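Local coordinates for Pre-mRNA-splicing factor 38 (Chaetomium thermophilum, PDB 5F5T), which is probably required for pre-mRNA splicing as a nuclear component of the spliceosome and belongs to the PRP38 family, at residues L109-G112 and G113-K117; A123-Y126 and I127-R131; L160-M163 and D164-I167. One frame throughout, in Å; residues are numbered along the deposited sequence.

Contact 1 of 3, residues L109-G112 and G113-K117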
ATOM      1  N   LEU A 109       0.522   6.336  12.865  1.00 71.73           N
ATOM      2  CA  LEU A 109       0.994   5.038  12.426  1.00 67.56           C
ATOM      3  C   LEU A 109       1.325   4.148  13.615  1.00 68.57           C
ATOM      4  O   LEU A 109       0.677   3.120  13.825  1.00 81.78           O
ATOM      5  CB  LEU A 109       2.221   5.213  11.525  1.00 60.88           C
ATOM      6  CG  LEU A 109       2.640   4.069  10.606  1.00 65.83           C
ATOM      7  CD1 LEU A 109       1.613   3.855   9.515  1.00 65.08           C
ATOM      8  CD2 LEU A 109       4.008   4.346   9.994  1.00 60.45           C
ATOM      9  N   TYR A 110       2.278   4.573  14.438  1.00 64.44           N
ATOM     10  CA  TYR A 110       2.780   3.671  15.461  1.00 70.67           C
ATOM     11  C   TYR A 110       1.857   3.598  16.678  1.00 76.96           C
ATOM     12  O   TYR A 110       1.401   2.513  17.060  1.00 97.40           O
ATOM     13  CB  TYR A 110       4.187   4.093  15.875  1.00 49.80           C
ATOM     14  CG  TYR A 110       5.157   4.017  14.714  1.00 59.71           C
ATOM     15  CD1 TYR A 110       5.500   2.797  14.150  1.00 69.41           C
ATOM     16  CD2 TYR A 110       5.728   5.168  14.182  1.00 68.99           C
ATOM     17  CE1 TYR A 110       6.377   2.723  13.080  1.00 73.83           C
ATOM     18  CE2 TYR A 110       6.610   5.104  13.116  1.00 75.33           C
ATOM     19  CZ  TYR A 110       6.932   3.880  12.570  1.00 80.23           C
ATOM     20  OH  TYR A 110       7.809   3.812  11.510  1.00 72.54           O
ATOM     21  N   PHE A 111       1.521   4.752  17.242  1.00 82.23           N
ATOM     22  CA  PHE A 111       0.827   4.780  18.523  1.00 67.51           C
ATOM     23  C   PHE A 111      -0.668   4.609  18.265  1.00 88.03           C
ATOM     24  O   PHE A 111      -1.356   3.756  18.883  1.00 96.09           O
ATOM     25  CB  PHE A 111       1.139   6.098  19.234  1.00 82.69           C
ATOM     26  CG  PHE A 111       0.695   6.154  20.669  1.00 79.22           C
ATOM     27  CD1 PHE A 111      -0.494   6.770  21.020  1.00 80.08           C
ATOM     28  CD2 PHE A 111       1.491   5.630  21.673  1.00 72.50           C
ATOM     29  CE1 PHE A 111      -0.894   6.836  22.345  1.00 80.94           C
ATOM     30  CE2 PHE A 111       1.096   5.690  22.997  1.00 90.99           C
ATOM     31  CZ  PHE A 111      -0.099   6.296  23.334  1.00 80.66           C
ATOM     32  N   GLY A 112      -1.156   5.370  17.287  1.00 80.87           N
ATOM     33  CA  GLY A 112      -2.557   5.307  16.957  1.00 77.39           C
ATOM     34  C   GLY A 112      -2.779   3.956  16.331  1.00 62.71           C
ATOM     35  O   GLY A 112      -3.751   3.279  16.666  1.00 72.87           O
ATOM     36  N   GLY A 113      -1.850   3.544  15.465  1.00 56.18           N
ATOM     37  CA  GLY A 113      -2.023   2.307  14.739  1.00 65.08           C
ATOM     38  C   GLY A 113      -2.078   1.153  15.704  1.00 69.59           C
ATOM     39  O   GLY A 113      -2.867   0.224  15.515  1.00 71.81           O
ATOM     40  N   GLU A 114      -1.254   1.219  16.748  1.00 64.29           N
ATOM     41  CA  GLU A 114      -1.262   0.163  17.743  1.00 61.12           C
ATOM     42  C   GLU A 114      -2.640   0.109  18.384  1.00 59.42           C
ATOM     43  O   GLU A 114      -3.230  -0.966  18.500  1.00 65.29           O
ATOM     44  CB  GLU A 114      -0.184   0.389  18.803  1.00 81.13           C
ATOM     45  CG  GLU A 114       0.511  -0.886  19.253  1.00 93.84           C
ATOM     46  CD  GLU A 114       1.356  -1.506  18.153  1.00126.68           C
ATOM     47  OE1 GLU A 114       2.432  -0.950  17.842  1.00139.76           O
ATOM     48  OE2 GLU A 114       0.949  -2.549  17.600  1.00131.88           O
ATOM     49  N   LYS A 115      -3.185   1.268  18.748  1.00 70.71           N
ATOM     50  CA  LYS A 115      -4.531   1.255  19.328  1.00 71.48           C
ATOM     51  C   LYS A 115      -5.653   1.066  18.292  1.00 75.11           C
ATOM     52  O   LYS A 115      -6.587   0.290  18.513  1.00 69.93           O
ATOM     53  CB  LYS A 115      -4.776   2.536  20.133  1.00 68.49           C
ATOM     54  CG  LYS A 115      -3.867   2.685  21.349  1.00 86.73           C
ATOM     55  CD  LYS A 115      -4.354   3.775  22.300  1.00 98.57           C
ATOM     56  CE  LYS A 115      -3.886   5.156  21.867  1.00109.78           C
ATOM     57  NZ  LYS A 115      -4.770   6.244  22.379  1.00120.21           N
ATOM     58  N   PHE A 116      -5.559   1.770  17.167  1.00 78.47           N
ATOM     59  CA  PHE A 116      -6.619   1.738  16.156  1.00 56.48           C
ATOM     60  C   PHE A 116      -6.110   1.340  14.777  1.00 68.88           C
ATOM     61  O   PHE A 116      -5.423   2.114  14.094  1.00 66.14           O
ATOM     62  CB  PHE A 116      -7.312   3.093  16.062  1.00 60.47           C
ATOM     63  CG  PHE A 116      -7.637   3.698  17.396  1.00 64.86           C
ATOM     64  CD1 PHE A 116      -8.612   3.142  18.215  1.00 57.96           C
ATOM     65  CD2 PHE A 116      -6.969   4.826  17.830  1.00 66.42           C
ATOM     66  CE1 PHE A 116      -8.907   3.709  19.448  1.00 60.23           C
ATOM     67  CE2 PHE A 116      -7.259   5.397  19.056  1.00 59.66           C
ATOM     68  CZ  PHE A 116      -8.229   4.838  19.867  1.00 57.88           C
ATOM     69  N   LYS A 117      -6.486   0.135  14.363  1.00 51.16           N
ATOM     70  CA  LYS A 117      -5.973  -0.456  13.136  1.00 53.27           C
ATOM     71  C   LYS A 117      -6.325   0.355  11.891  1.00 55.34           C
ATOM     72  O   LYS A 117      -5.516   0.446  10.978  1.00 58.68           O
ATOM     73  CB  LYS A 117      -6.478  -1.894  12.978  1.00 47.44           C
ATOM     74  CG  LYS A 117      -7.973  -2.063  13.171  1.00 51.16           C
ATOM     75  CD  LYS A 117      -8.324  -3.521  13.410  1.00 64.46           C
ATOM     76  CE  LYS A 117      -9.812  -3.749  13.342  1.00 63.23           C
ATOM     77  NZ  LYS A 117     -10.091  -5.208  13.329  1.00 75.50           N
TER
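Phe111 and Lys115 meet one turn apart on the last part of helix 102-115, where the end of the lysine chain passes obliquely by the phenyl ring. Lys115 CE comes within 3.5 Å of Phe111 CE1, a contact of aliphatic carbon with ring carbon. It follows from chi1 of the phenylalanine (-169°), which sets CG opposite the amide nitrogen and leans the ring toward the following turn, and from a bend at chi3 of the lysine (-84°), which brings CE back to the ring. Sequence neighbours add contacts over ring faces. Lys115 CB lies over the centre of the Phe116 ring, 3.8 Å above its plane, whereas Leu109 CD2 sits on one face of the Tyr110 ring, displaced toward its rim.

Beneath these side chains the backbone of the last turn is held by i to i+4 bonds, after a turn at 109-112 that is widened in the manner of a pi helix. Lys115 N donates to Phe111 O over 3.1 Å, and Glu114 N reaches Tyr110 O over 3.0 Å. Gly113 brings its backbone close to the preceding turn, its CA making a CA-H...O contact with Leu109 O at 3.0 Å. Arg120 NE of the next helix hydrogen-bonds to Leu109 O. Arg148 NH1 similarly binds Gly113 O, so two arginines tie carbonyls of this helix end to other parts of the domain. Lys117 NZ bonds to Lys149 O and forms a salt bridge with an acidic side chain of another protein chain.

Phe116 leaves helical geometry and at once occupies the N-cap position of helix 117-130. The whole is a tight helical hairpin of the PRP38 domain, with Phe116 as the single non-helical residue between helices 102-115 and 117-130.

Contact 2 of 3, residues A123-Y126 and I127-R131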
ATOM      1  N   ALA A 123      -2.969   5.952   7.741  1.00 56.00           N
ATOM      2  CA  ALA A 123      -1.625   6.519   7.749  1.00 55.93           C
ATOM      3  C   ALA A 123      -0.756   5.861   6.686  1.00 60.08           C
ATOM      4  O   ALA A 123      -0.012   6.536   5.983  1.00 64.73           O
ATOM      5  CB  ALA A 123      -0.994   6.376   9.122  1.00 49.98           C
ATOM      6  N   ALA A 124      -0.854   4.542   6.570  1.00 59.61           N
ATOM      7  CA  ALA A 124      -0.086   3.807   5.578  1.00 55.56           C
ATOM      8  C   ALA A 124      -0.495   4.228   4.171  1.00 55.80           C
ATOM      9  O   ALA A 124       0.356   4.418   3.300  1.00 56.91           O
ATOM     10  CB  ALA A 124      -0.269   2.316   5.762  1.00 44.12           C
ATOM     11  N   PHE A 125      -1.800   4.386   3.963  1.00 53.08           N
ATOM     12  CA  PHE A 125      -2.328   4.827   2.675  1.00 50.75           C
ATOM     13  C   PHE A 125      -1.740   6.189   2.316  1.00 56.67           C
ATOM     14  O   PHE A 125      -1.177   6.372   1.232  1.00 59.09           O
ATOM     15  CB  PHE A 125      -3.856   4.900   2.727  1.00 51.82           C
ATOM     16  CG  PHE A 125      -4.510   5.177   1.397  1.00 55.47           C
ATOM     17  CD1 PHE A 125      -4.004   4.640   0.227  1.00 59.81           C
ATOM     18  CD2 PHE A 125      -5.641   5.976   1.325  1.00 59.78           C
ATOM     19  CE1 PHE A 125      -4.614   4.894  -0.992  1.00 54.61           C
ATOM     20  CE2 PHE A 125      -6.254   6.235   0.110  1.00 57.35           C
ATOM     21  CZ  PHE A 125      -5.740   5.692  -1.050  1.00 59.80           C
ATOM     22  N   TYR A 126      -1.823   7.119   3.262  1.00 50.18           N
ATOM     23  CA  TYR A 126      -1.339   8.478   3.063  1.00 55.27           C
ATOM     24  C   TYR A 126       0.159   8.499   2.782  1.00 63.60           C
ATOM     25  O   TYR A 126       0.636   9.276   1.953  1.00 68.68           O
ATOM     26  CB  TYR A 126      -1.660   9.340   4.287  1.00 51.93           C
ATOM     27  CG  TYR A 126      -1.261  10.786   4.119  1.00 58.15           C
ATOM     28  CD1 TYR A 126      -2.060  11.665   3.402  1.00 60.13           C
ATOM     29  CD2 TYR A 126      -0.082  11.270   4.667  1.00 63.25           C
ATOM     30  CE1 TYR A 126      -1.698  12.986   3.238  1.00 83.41           C
ATOM     31  CE2 TYR A 126       0.288  12.589   4.510  1.00 65.12           C
ATOM     32  CZ  TYR A 126      -0.523  13.444   3.794  1.00 75.88           C
ATOM     33  OH  TYR A 126      -0.156  14.761   3.633  1.00 86.85           O
ATOM     34  N   ILE A 127       0.897   7.648   3.487  1.00 63.47           N
ATOM     35  CA  ILE A 127       2.334   7.545   3.292  1.00 60.18           C
ATOM     36  C   ILE A 127       2.638   7.057   1.879  1.00 70.33           C
ATOM     37  O   ILE A 127       3.498   7.614   1.197  1.00 72.21           O
ATOM     38  CB  ILE A 127       2.979   6.605   4.325  1.00 64.85           C
ATOM     39  CG1 ILE A 127       3.021   7.286   5.696  1.00 63.25           C
ATOM     40  CG2 ILE A 127       4.386   6.209   3.890  1.00 59.34           C
ATOM     41  CD1 ILE A 127       3.731   6.482   6.766  1.00 63.44           C
ATOM     42  N   ARG A 128       1.911   6.037   1.433  1.00 57.72           N
ATOM     43  CA  ARG A 128       2.093   5.514   0.083  1.00 58.86           C
ATOM     44  C   ARG A 128       1.799   6.597  -0.952  1.00 66.62           C
ATOM     45  O   ARG A 128       2.448   6.672  -1.998  1.00 56.87           O
ATOM     46  CB  ARG A 128       1.198   4.296  -0.155  1.00 48.57           C
ATOM     47  CG  ARG A 128       1.188   3.811  -1.597  1.00 50.83           C
ATOM     48  CD  ARG A 128       2.533   3.188  -1.947  1.00 47.41           C
ATOM     49  NE  ARG A 128       2.595   2.686  -3.317  1.00 56.81           N
ATOM     50  CZ  ARG A 128       2.725   3.447  -4.399  1.00 63.68           C
ATOM     51  NH1 ARG A 128       2.801   4.765  -4.286  1.00 76.90           N
ATOM     52  NH2 ARG A 128       2.769   2.889  -5.598  1.00 53.90           N
ATOM     53  N   LEU A 129       0.810   7.429  -0.653  1.00 56.08           N
ATOM     54  CA  LEU A 129       0.438   8.525  -1.537  1.00 68.66           C
ATOM     55  C   LEU A 129       1.480   9.644  -1.609  1.00 74.55           C
ATOM     56  O   LEU A 129       1.713  10.199  -2.681  1.00 76.01           O
ATOM     57  CB  LEU A 129      -0.904   9.116  -1.107  1.00 59.76           C
ATOM     58  CG  LEU A 129      -2.121   8.204  -1.270  1.00 60.95           C
ATOM     59  CD1 LEU A 129      -3.379   8.908  -0.779  1.00 55.13           C
ATOM     60  CD2 LEU A 129      -2.273   7.753  -2.713  1.00 52.88           C
ATOM     61  N   THR A 130       2.095   9.983  -0.476  1.00 68.99           N
ATOM     62  CA  THR A 130       2.866  11.228  -0.390  1.00 69.39           C
ATOM     63  C   THR A 130       4.376  11.112  -0.171  1.00 71.32           C
ATOM     64  O   THR A 130       5.070  12.127  -0.153  1.00 75.14           O
ATOM     65  CB  THR A 130       2.329  12.109   0.756  1.00 64.66           C
ATOM     66  OG1 THR A 130       2.550  11.447   2.008  1.00 63.73           O
ATOM     67  CG2 THR A 130       0.845  12.373   0.575  1.00 60.62           C
ATOM     68  N   ARG A 131       4.892   9.898  -0.021  1.00 74.29           N
ATOM     69  CA  ARG A 131       6.279   9.725   0.410  1.00 72.84           C
ATOM     70  C   ARG A 131       7.143   9.077  -0.661  1.00 78.16           C
ATOM     71  O   ARG A 131       6.643   8.313  -1.476  1.00 75.19           O
ATOM     72  CB  ARG A 131       6.339   8.885   1.690  1.00 69.65           C
ATOM     73  CG  ARG A 131       6.732   9.663   2.930  1.00 79.15           C
ATOM     74  CD  ARG A 131       5.694  10.713   3.241  1.00 83.51           C
ATOM     75  NE  ARG A 131       6.077  11.560   4.366  1.00 99.14           N
ATOM     76  CZ  ARG A 131       5.357  12.594   4.786  1.00101.38           C
ATOM     77  NH1 ARG A 131       4.223  12.901   4.171  1.00 66.62           N
ATOM     78  NH2 ARG A 131       5.769  13.319   5.819  1.00106.89           N
TER
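Tyr126 and Thr130 form an i to i+4 pair at the C-terminal turn of helix 117-130, in a buried part of the PRP38 domain, and Phe125 with Leu129 makes a second such pair beside it. The tyrosine has an extended first torsion (chi1 -177°), which leans its ring outward and toward the following turn; there Thr130 CG2 rests over one face, 3.8 Å from the ring centroid. Thr130 itself adopts chi1 65°, placing OG1 between its amide nitrogen and carbonyl carbon, from where it donates to Tyr126 O at 2.9 Å. The backbone Thr130 N bonds to this same oxygen from the opposite face of the carbonyl plane, so two donors hold it at the helix end.

Phe125 also has CG opposite its nitrogen, while Leu129 CG lies opposite its own carbonyl carbon. These conformations set Leu129 CD1 almost straight above the Phe125 ring, 4.0 Å from the centroid and 11° off the normal, in a CH-pi contact. Arg128 turns elsewhere: a bend at chi2 carries its guanidinium to the carbonyls of Leu170 and Trp182.

Arg131, the first residue beyond the helix, is held by Asp102 through NH2, and its NH1 donates to Thr130 OG1 over 3.1 Å, with the oxygen in the guanidinium plane.

Contact 3 of 3, residues L160-M163 and D164-I167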
ATOM      1  N   LEU A 160     -13.588  -9.775   3.938  1.00 73.95           N
ATOM      2  CA  LEU A 160     -12.480  -9.763   4.882  1.00 54.59           C
ATOM      3  C   LEU A 160     -11.129  -9.586   4.201  1.00 61.51           C
ATOM      4  O   LEU A 160     -10.856 -10.195   3.170  1.00 68.17           O
ATOM      5  CB  LEU A 160     -12.474 -11.060   5.695  1.00 58.38           C
ATOM      6  CG  LEU A 160     -11.350 -11.216   6.719  1.00 66.02           C
ATOM      7  CD1 LEU A 160     -11.396 -10.095   7.751  1.00 57.02           C
ATOM      8  CD2 LEU A 160     -11.430 -12.576   7.386  1.00 68.32           C
ATOM      9  N   THR A 161     -10.279  -8.760   4.803  1.00 49.88           N
ATOM     10  CA  THR A 161      -8.882  -8.669   4.402  1.00 63.87           C
ATOM     11  C   THR A 161      -8.063  -8.436   5.666  1.00 59.68           C
ATOM     12  O   THR A 161      -8.621  -8.369   6.753  1.00 64.07           O
ATOM     13  CB  THR A 161      -8.630  -7.544   3.376  1.00 55.72           C
ATOM     14  OG1 THR A 161      -7.303  -7.673   2.852  1.00 67.02           O
ATOM     15  CG2 THR A 161      -8.777  -6.177   4.022  1.00 47.09           C
ATOM     16  N   TYR A 162      -6.750  -8.311   5.536  1.00 60.12           N
ATOM     17  CA  TYR A 162      -5.906  -8.150   6.713  1.00 49.17           C
ATOM     18  C   TYR A 162      -4.940  -6.995   6.529  1.00 57.11           C
ATOM     19  O   TYR A 162      -4.640  -6.602   5.399  1.00 61.58           O
ATOM     20  CB  TYR A 162      -5.135  -9.439   6.991  1.00 47.11           C
ATOM     21  CG  TYR A 162      -6.016 -10.663   7.076  1.00 53.09           C
ATOM     22  CD1 TYR A 162      -6.367 -11.364   5.932  1.00 50.36           C
ATOM     23  CD2 TYR A 162      -6.482 -11.129   8.298  1.00 48.49           C
ATOM     24  CE1 TYR A 162      -7.172 -12.486   5.996  1.00 56.58           C
ATOM     25  CE2 TYR A 162      -7.284 -12.253   8.374  1.00 56.83           C
ATOM     26  CZ  TYR A 162      -7.626 -12.925   7.218  1.00 58.04           C
ATOM     27  OH  TYR A 162      -8.424 -14.041   7.278  1.00 87.92           O
ATOM     28  N   MET A 163      -4.428  -6.477   7.639  1.00 52.92           N
ATOM     29  CA  MET A 163      -3.522  -5.339   7.593  1.00 53.95           C
ATOM     30  C   MET A 163      -2.294  -5.629   6.736  1.00 47.16           C
ATOM     31  O   MET A 163      -1.896  -4.801   5.928  1.00 56.75           O
ATOM     32  CB  MET A 163      -3.088  -4.943   9.002  1.00 42.48           C
ATOM     33  CG  MET A 163      -2.089  -3.805   9.027  1.00 48.57           C
ATOM     34  SD  MET A 163      -2.793  -2.242   8.465  1.00 61.22           S
ATOM     35  CE  MET A 163      -4.115  -2.015   9.649  1.00 58.63           C
ATOM     36  N   ASP A 164      -1.714  -6.813   6.893  1.00 43.57           N
ATOM     37  CA  ASP A 164      -0.529  -7.171   6.125  1.00 51.34           C
ATOM     38  C   ASP A 164      -0.867  -7.269   4.643  1.00 60.42           C
ATOM     39  O   ASP A 164      -0.044  -6.947   3.783  1.00 68.62           O
ATOM     40  CB  ASP A 164       0.079  -8.481   6.635  1.00 45.56           C
ATOM     41  CG  ASP A 164      -0.918  -9.614   6.688  1.00 50.85           C
ATOM     42  OD1 ASP A 164      -1.922  -9.490   7.419  1.00 57.32           O
ATOM     43  OD2 ASP A 164      -0.680 -10.643   6.021  1.00 48.42           O
ATOM     44  N   GLU A 165      -2.092  -7.697   4.351  1.00 49.42           N
ATOM     45  CA  GLU A 165      -2.563  -7.761   2.973  1.00 58.95           C
ATOM     46  C   GLU A 165      -2.788  -6.367   2.386  1.00 61.39           C
ATOM     47  O   GLU A 165      -2.512  -6.127   1.212  1.00 54.41           O
ATOM     48  CB  GLU A 165      -3.851  -8.574   2.891  1.00 44.71           C
ATOM     49  CG  GLU A 165      -3.625 -10.034   2.534  1.00 69.62           C
ATOM     50  CD  GLU A 165      -4.915 -10.744   2.172  1.00 93.73           C
ATOM     51  OE1 GLU A 165      -5.994 -10.131   2.322  1.00 95.87           O
ATOM     52  OE2 GLU A 165      -4.850 -11.910   1.728  1.00107.87           O
ATOM     53  N   PHE A 166      -3.293  -5.455   3.207  1.00 54.29           N
ATOM     54  CA  PHE A 166      -3.490  -4.074   2.787  1.00 58.92           C
ATOM     55  C   PHE A 166      -2.148  -3.391   2.507  1.00 65.29           C
ATOM     56  O   PHE A 166      -1.990  -2.696   1.500  1.00 58.01           O
ATOM     57  CB  PHE A 166      -4.281  -3.310   3.854  1.00 45.89           C
ATOM     58  CG  PHE A 166      -4.661  -1.918   3.448  1.00 45.83           C
ATOM     59  CD1 PHE A 166      -5.541  -1.700   2.400  1.00 47.56           C
ATOM     60  CD2 PHE A 166      -4.131  -0.824   4.112  1.00 39.62           C
ATOM     61  CE1 PHE A 166      -5.887  -0.413   2.025  1.00 51.80           C
ATOM     62  CE2 PHE A 166      -4.471   0.465   3.741  1.00 50.03           C
ATOM     63  CZ  PHE A 166      -5.352   0.670   2.698  1.00 44.86           C
ATOM     64  N   ILE A 167      -1.187  -3.601   3.402  1.00 59.13           N
ATOM     65  CA  ILE A 167       0.161  -3.064   3.241  1.00 53.16           C
ATOM     66  C   ILE A 167       0.805  -3.616   1.979  1.00 61.44           C
ATOM     67  O   ILE A 167       1.378  -2.869   1.185  1.00 63.69           O
ATOM     68  CB  ILE A 167       1.062  -3.401   4.445  1.00 57.19           C
ATOM     69  CG1 ILE A 167       0.521  -2.747   5.716  1.00 51.68           C
ATOM     70  CG2 ILE A 167       2.487  -2.956   4.187  1.00 58.69           C
ATOM     71  CD1 ILE A 167       0.428  -1.254   5.629  1.00 49.84           C
TER
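Met163, Tyr162 and Glu165 carry the change of direction from strand 158-162 into helix 163-172. Met163 stands at the first helical position and meets Ile167 one turn later: its SD lies 4.3 Å from Ile167 CG1, a loose apolar contact. Although CG departs opposite the backbone nitrogen (chi1 177°), bends at both chi2 and chi3 fold the thioether back into a hook. The same two residues are joined through the backbone, where Ile167 N donates to Met163 O at 2.9 Å.

Tyr162 takes the N-cap position. Its carbonyl oxygen accepts from Phe166 N at 2.8 Å, and this bond opens the helical pattern. Its ring runs alongside the Glu165 side chain, both pointing the same way. The carboxylate approaches the ring at its edge, with Glu165 OE1 3.8 Å from Tyr162 CD1, and the two planes stand 76° apart.

Glu165 is steadied from the strand side by Thr161, whose OG1 donates to Glu165 OE1 over 2.8 Å. The carboxylate uses the lone pair facing away from its second oxygen. The hydroxyl thereby joins the strand to the first turn of the helix. Asp164 OD1 lies near Tyr162 CB, but the polar end of this residue is engaged elsewhere: its OD2 is salt-bridged to basic groups of another protein chain. A basic side chain of another protein chain also makes a cation-pi contact with Tyr162. Acidic groups in the first turn of a helix would be favoured by the helix dipole, which probably suits both carboxylates. Taken together, these contacts make a strand-to-helix junction, in which the second strand of a beta hairpin runs directly into a helix at the surface where the PRP38 domain receives a partner protein.

Overall arrangement
The three contacts follow one another along the chain, with centres about 15 Å apart in every pair. Contact 2 lies deepest, about 5 Å from the centre of the chain, and both others pack on its helix. From contact 1, Leu109 CD1 reaches Ala123 CB at 3.6 Å and Leu109 CD2 reaches Ile127 CD1 at 3.9 Å; from contact 3, Ile167 CD1 lies 3.6 Å from Ala124 CB. Contacts 1 and 3 also touch, Met163 CE lying against Lys117 O. Lys117, which belongs to contact 1 and is the first residue of helix 117-130, meets the other protein chain together with the strand-to-helix junction of contact 3.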